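Local atomic coordinates of putative endonuclease/exonuclease/phosphatase family protein (Bacteroides thetaiotaomicron, PDB entry 3MPR), a protein that probably acts as a metal-dependent nuclease of the endonuclease/exonuclease/phosphatase family, cleaving phosphodiester bonds. Residues A[148-159]-A[181-191]. Residues are numbered along the deposited sequence; the frame is centred on the assembly and turned at random.
Sequences KKARVESAFLVQ and VDQTHQSYDAF
Two helices that pack on one six-stranded sheet of the DNase I-like fold meet here through Ala-155, Ala-190 and Phe-191. The segment axes run nearly parallel, 10° apart and 8.4 Å at closest approach, a narrow separation consistent with the small residues at the interface. Ala-155 CB lies 3.5 Å from Ala-190 CB and also sits over one face of the Phe-191 ring, 3.6 Å from its centroid and 19° off the ring normal, a CH-pi contact. Phe-191 reaches this methyl with CG anti to its carbonyl carbon, while Val-158 CB stands at the ring edge. The ring also stacks with Phe-231 of strand 228-232 and meets Phe-179, tying helix 186-192 to the sheet, while Leu-157 and Val-158 join the other helix to Phe-101 of strand 93-102. Replacing Phe-191 with an alanine would probably strip the Ala-155 methyl of its aromatic cover and open a gap between the helices and Phe-231. On the outer flank, the Phe-156 ring brings CE2 within 3.9 Å of Ala-190 CB.

In the fold, helix 148-164 follows strand 135-142 and leads to the adjacent parallel strand 173-178, a beta-alpha-beta crossover; the loop after that strand carries Val-181. At this end Arg-151 CB packs 3.7 Å from Ser-187 CB, and its guanidinium has Val-181 CG1 over the centre of one face, 3.6 Å from CZ, and Lys-148 CA toward the rim of the other. Ser-187 OG lies at the guanidinium edge, and NH1 donates to the backbone O of Asp-144, which anchors the buried group. Farther out, Val-152 CG2 rests against the aliphatic CG of Gln-186, and the extended Lys-148 chain, bent at its last torsion (chi4 -50°), crosses Gln-186 at about a right angle, placing NZ 2.8 Å from OE1 of that glutamine.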
# COMPACT_ATOMS: atom_id res chain seq x y z
N LYS A 148 8.99 27.68 -18.56
CA LYS A 148 10.15 26.81 -18.53
C LYS A 148 11.31 27.47 -17.77
O LYS A 148 11.95 26.86 -16.92
CB LYS A 148 10.58 26.45 -19.95
CG LYS A 148 11.76 25.50 -20.03
CD LYS A 148 12.14 25.24 -21.49
CE LYS A 148 13.02 24.01 -21.64
NZ LYS A 148 14.17 24.05 -20.70
N LYS A 149 11.58 28.73 -18.09
CA LYS A 149 12.65 29.43 -17.39
C LYS A 149 12.32 29.47 -15.90
O LYS A 149 13.20 29.27 -15.06
CB LYS A 149 12.83 30.85 -17.92
CG LYS A 149 13.92 31.61 -17.18
CD LYS A 149 14.26 32.94 -17.86
CE LYS A 149 15.53 33.52 -17.26
NZ LYS A 149 15.58 34.99 -17.45
N ALA A 150 11.06 29.71 -15.58
CA ALA A 150 10.64 29.76 -14.18
C ALA A 150 10.90 28.44 -13.44
O ALA A 150 11.36 28.45 -12.31
CB ALA A 150 9.19 30.14 -14.07
N ARG A 151 10.61 27.31 -14.09
CA ARG A 151 10.88 26.01 -13.47
C ARG A 151 12.37 25.79 -13.18
O ARG A 151 12.73 25.32 -12.10
CB ARG A 151 10.33 24.86 -14.33
CG ARG A 151 8.80 24.81 -14.41
CD ARG A 151 8.34 23.49 -15.05
NE ARG A 151 8.81 23.32 -16.42
CZ ARG A 151 8.11 23.65 -17.50
NH1 ARG A 151 6.90 24.19 -17.38
NH2 ARG A 151 8.62 23.45 -18.70
N VAL A 152 13.22 26.15 -14.13
CA VAL A 152 14.66 26.00 -13.94
C VAL A 152 15.15 26.93 -12.83
O VAL A 152 15.85 26.51 -11.90
CB VAL A 152 15.43 26.26 -15.25
CG1 VAL A 152 16.93 26.16 -15.02
CG2 VAL A 152 15.00 25.26 -16.33
N GLU A 153 14.77 28.21 -12.92
CA GLU A 153 15.15 29.17 -11.89
C GLU A 153 14.63 28.73 -10.53
O GLU A 153 15.31 28.87 -9.51
CB GLU A 153 14.62 30.56 -12.24
CG GLU A 153 15.23 31.14 -13.52
CD GLU A 153 16.68 31.62 -13.33
OE1 GLU A 153 17.15 31.73 -12.18
OE2 GLU A 153 17.34 31.90 -14.35
N SER A 154 13.41 28.21 -10.51
CA SER A 154 12.82 27.75 -9.27
C SER A 154 13.69 26.67 -8.62
O SER A 154 13.91 26.69 -7.41
CB SER A 154 11.40 27.22 -9.50
OG SER A 154 10.51 28.29 -9.76
N ALA A 155 14.17 25.74 -9.43
CA ALA A 155 14.97 24.65 -8.90
C ALA A 155 16.18 25.18 -8.14
O ALA A 155 16.50 24.71 -7.04
CB ALA A 155 15.39 23.70 -10.01
N PHE A 156 16.84 26.18 -8.71
CA PHE A 156 18.03 26.74 -8.06
C PHE A 156 17.71 27.63 -6.86
O PHE A 156 18.48 27.66 -5.90
CB PHE A 156 18.92 27.44 -9.09
CG PHE A 156 19.56 26.49 -10.05
CD1 PHE A 156 20.53 25.60 -9.61
CD2 PHE A 156 19.17 26.43 -11.37
CE1 PHE A 156 21.11 24.70 -10.47
CE2 PHE A 156 19.74 25.53 -12.25
CZ PHE A 156 20.71 24.67 -11.80
N LEU A 157 16.58 28.31 -6.89
CA LEU A 157 16.13 29.09 -5.73
C LEU A 157 15.84 28.16 -4.56
O LEU A 157 16.18 28.44 -3.41
CB LEU A 157 14.89 29.90 -6.09
CG LEU A 157 14.09 30.49 -4.92
CD1 LEU A 157 14.93 31.47 -4.11
CD2 LEU A 157 12.81 31.16 -5.45
N VAL A 158 15.20 27.03 -4.85
CA VAL A 158 14.94 26.08 -3.79
C VAL A 158 16.24 25.58 -3.17
O VAL A 158 16.37 25.51 -1.95
CB VAL A 158 14.03 24.92 -4.26
CG1 VAL A 158 14.02 23.80 -3.24
CG2 VAL A 158 12.62 25.44 -4.49
N GLN A 159 17.22 25.27 -4.01
CA GLN A 159 18.51 24.82 -3.50
C GLN A 159 19.21 25.93 -2.68
O GLN A 159 19.86 25.66 -1.69
CB GLN A 159 19.38 24.30 -4.64
CG GLN A 159 18.81 23.02 -5.26
CD GLN A 159 19.42 22.68 -6.60
OE1 GLN A 159 18.73 22.64 -7.62
NE2 GLN A 159 20.72 22.40 -6.60
N VAL A 181 6.31 18.85 -15.18
CA VAL A 181 6.91 18.15 -16.31
C VAL A 181 7.76 16.98 -15.84
O VAL A 181 8.19 16.94 -14.69
CB VAL A 181 7.81 19.07 -17.15
CG1 VAL A 181 7.00 20.26 -17.68
CG2 VAL A 181 9.02 19.52 -16.32
N ASP A 182 8.02 16.04 -16.74
CA ASP A 182 8.63 14.77 -16.35
C ASP A 182 10.16 14.77 -16.31
O ASP A 182 10.81 15.81 -16.49
CB ASP A 182 8.09 13.61 -17.21
CG ASP A 182 8.70 13.56 -18.60
OD1 ASP A 182 9.65 14.31 -18.90
OD2 ASP A 182 8.24 12.74 -19.41
N GLN A 183 10.72 13.60 -16.05
CA GLN A 183 12.14 13.46 -15.76
C GLN A 183 13.08 13.70 -16.95
O GLN A 183 14.29 13.73 -16.77
CB GLN A 183 12.44 12.10 -15.15
CG GLN A 183 12.18 10.92 -16.08
CD GLN A 183 10.75 10.44 -16.04
OE1 GLN A 183 9.85 11.16 -15.62
NE2 GLN A 183 10.53 9.20 -16.48
N THR A 184 12.54 13.88 -18.15
CA THR A 184 13.40 14.23 -19.30
C THR A 184 13.80 15.71 -19.32
O THR A 184 14.70 16.10 -20.08
CB THR A 184 12.72 13.95 -20.65
OG1 THR A 184 11.61 14.85 -20.81
CG2 THR A 184 12.25 12.51 -20.74
N HIS A 185 13.15 16.51 -18.48
CA HIS A 185 13.22 17.98 -18.59
C HIS A 185 14.37 18.64 -17.84
O HIS A 185 14.89 18.12 -16.86
CB HIS A 185 11.90 18.61 -18.16
CG HIS A 185 10.77 18.32 -19.10
ND1 HIS A 185 10.23 19.28 -19.94
CD2 HIS A 185 10.11 17.17 -19.36
CE1 HIS A 185 9.28 18.73 -20.67
NE2 HIS A 185 9.18 17.45 -20.34
N GLN A 186 14.75 19.83 -18.30
CA GLN A 186 15.85 20.58 -17.72
C GLN A 186 15.66 20.84 -16.23
O GLN A 186 16.62 20.77 -15.47
CB GLN A 186 16.06 21.90 -18.46
CG GLN A 186 17.33 22.62 -18.04
CD GLN A 186 17.60 23.87 -18.85
OE1 GLN A 186 16.86 24.19 -19.79
NE2 GLN A 186 18.65 24.59 -18.48
N SER A 187 14.43 21.14 -15.80
CA SER A 187 14.18 21.45 -14.40
C SER A 187 14.30 20.23 -13.48
O SER A 187 14.54 20.37 -12.29
CB SER A 187 12.83 22.15 -14.21
OG SER A 187 11.77 21.36 -14.72
N TYR A 188 14.14 19.03 -14.04
CA TYR A 188 14.45 17.82 -13.29
C TYR A 188 15.97 17.72 -13.10
O TYR A 188 16.48 17.53 -11.97
CB TYR A 188 13.90 16.58 -14.01
CG TYR A 188 14.33 15.26 -13.38
CD1 TYR A 188 15.52 14.66 -13.74
CD2 TYR A 188 13.53 14.63 -12.42
CE1 TYR A 188 15.93 13.46 -13.17
CE2 TYR A 188 13.93 13.43 -11.84
CZ TYR A 188 15.13 12.86 -12.23
OH TYR A 188 15.55 11.67 -11.68
N ASP A 189 16.70 17.88 -14.20
CA ASP A 189 18.16 17.84 -14.16
C ASP A 189 18.69 18.88 -13.20
O ASP A 189 19.72 18.68 -12.57
CB ASP A 189 18.76 18.13 -15.55
CG ASP A 189 18.33 17.14 -16.61
OD1 ASP A 189 17.85 16.03 -16.26
OD2 ASP A 189 18.48 17.47 -17.81
N ALA A 190 17.99 20.00 -13.09
CA ALA A 190 18.47 21.09 -12.24
C ALA A 190 18.61 20.67 -10.78
O ALA A 190 19.52 21.12 -10.07
CB ALA A 190 17.60 22.33 -12.39
N PHE A 191 17.74 19.77 -10.32
CA PHE A 191 17.83 19.28 -8.94
C PHE A 191 18.93 18.25 -8.71
O PHE A 191 19.54 18.22 -7.64
CB PHE A 191 16.47 18.71 -8.48
CG PHE A 191 15.39 19.75 -8.32
CD1 PHE A 191 15.40 20.61 -7.24
CD2 PHE A 191 14.37 19.86 -9.25
CE1 PHE A 191 14.42 21.58 -7.08
CE2 PHE A 191 13.38 20.83 -9.11
CZ PHE A 191 13.40 21.69 -8.02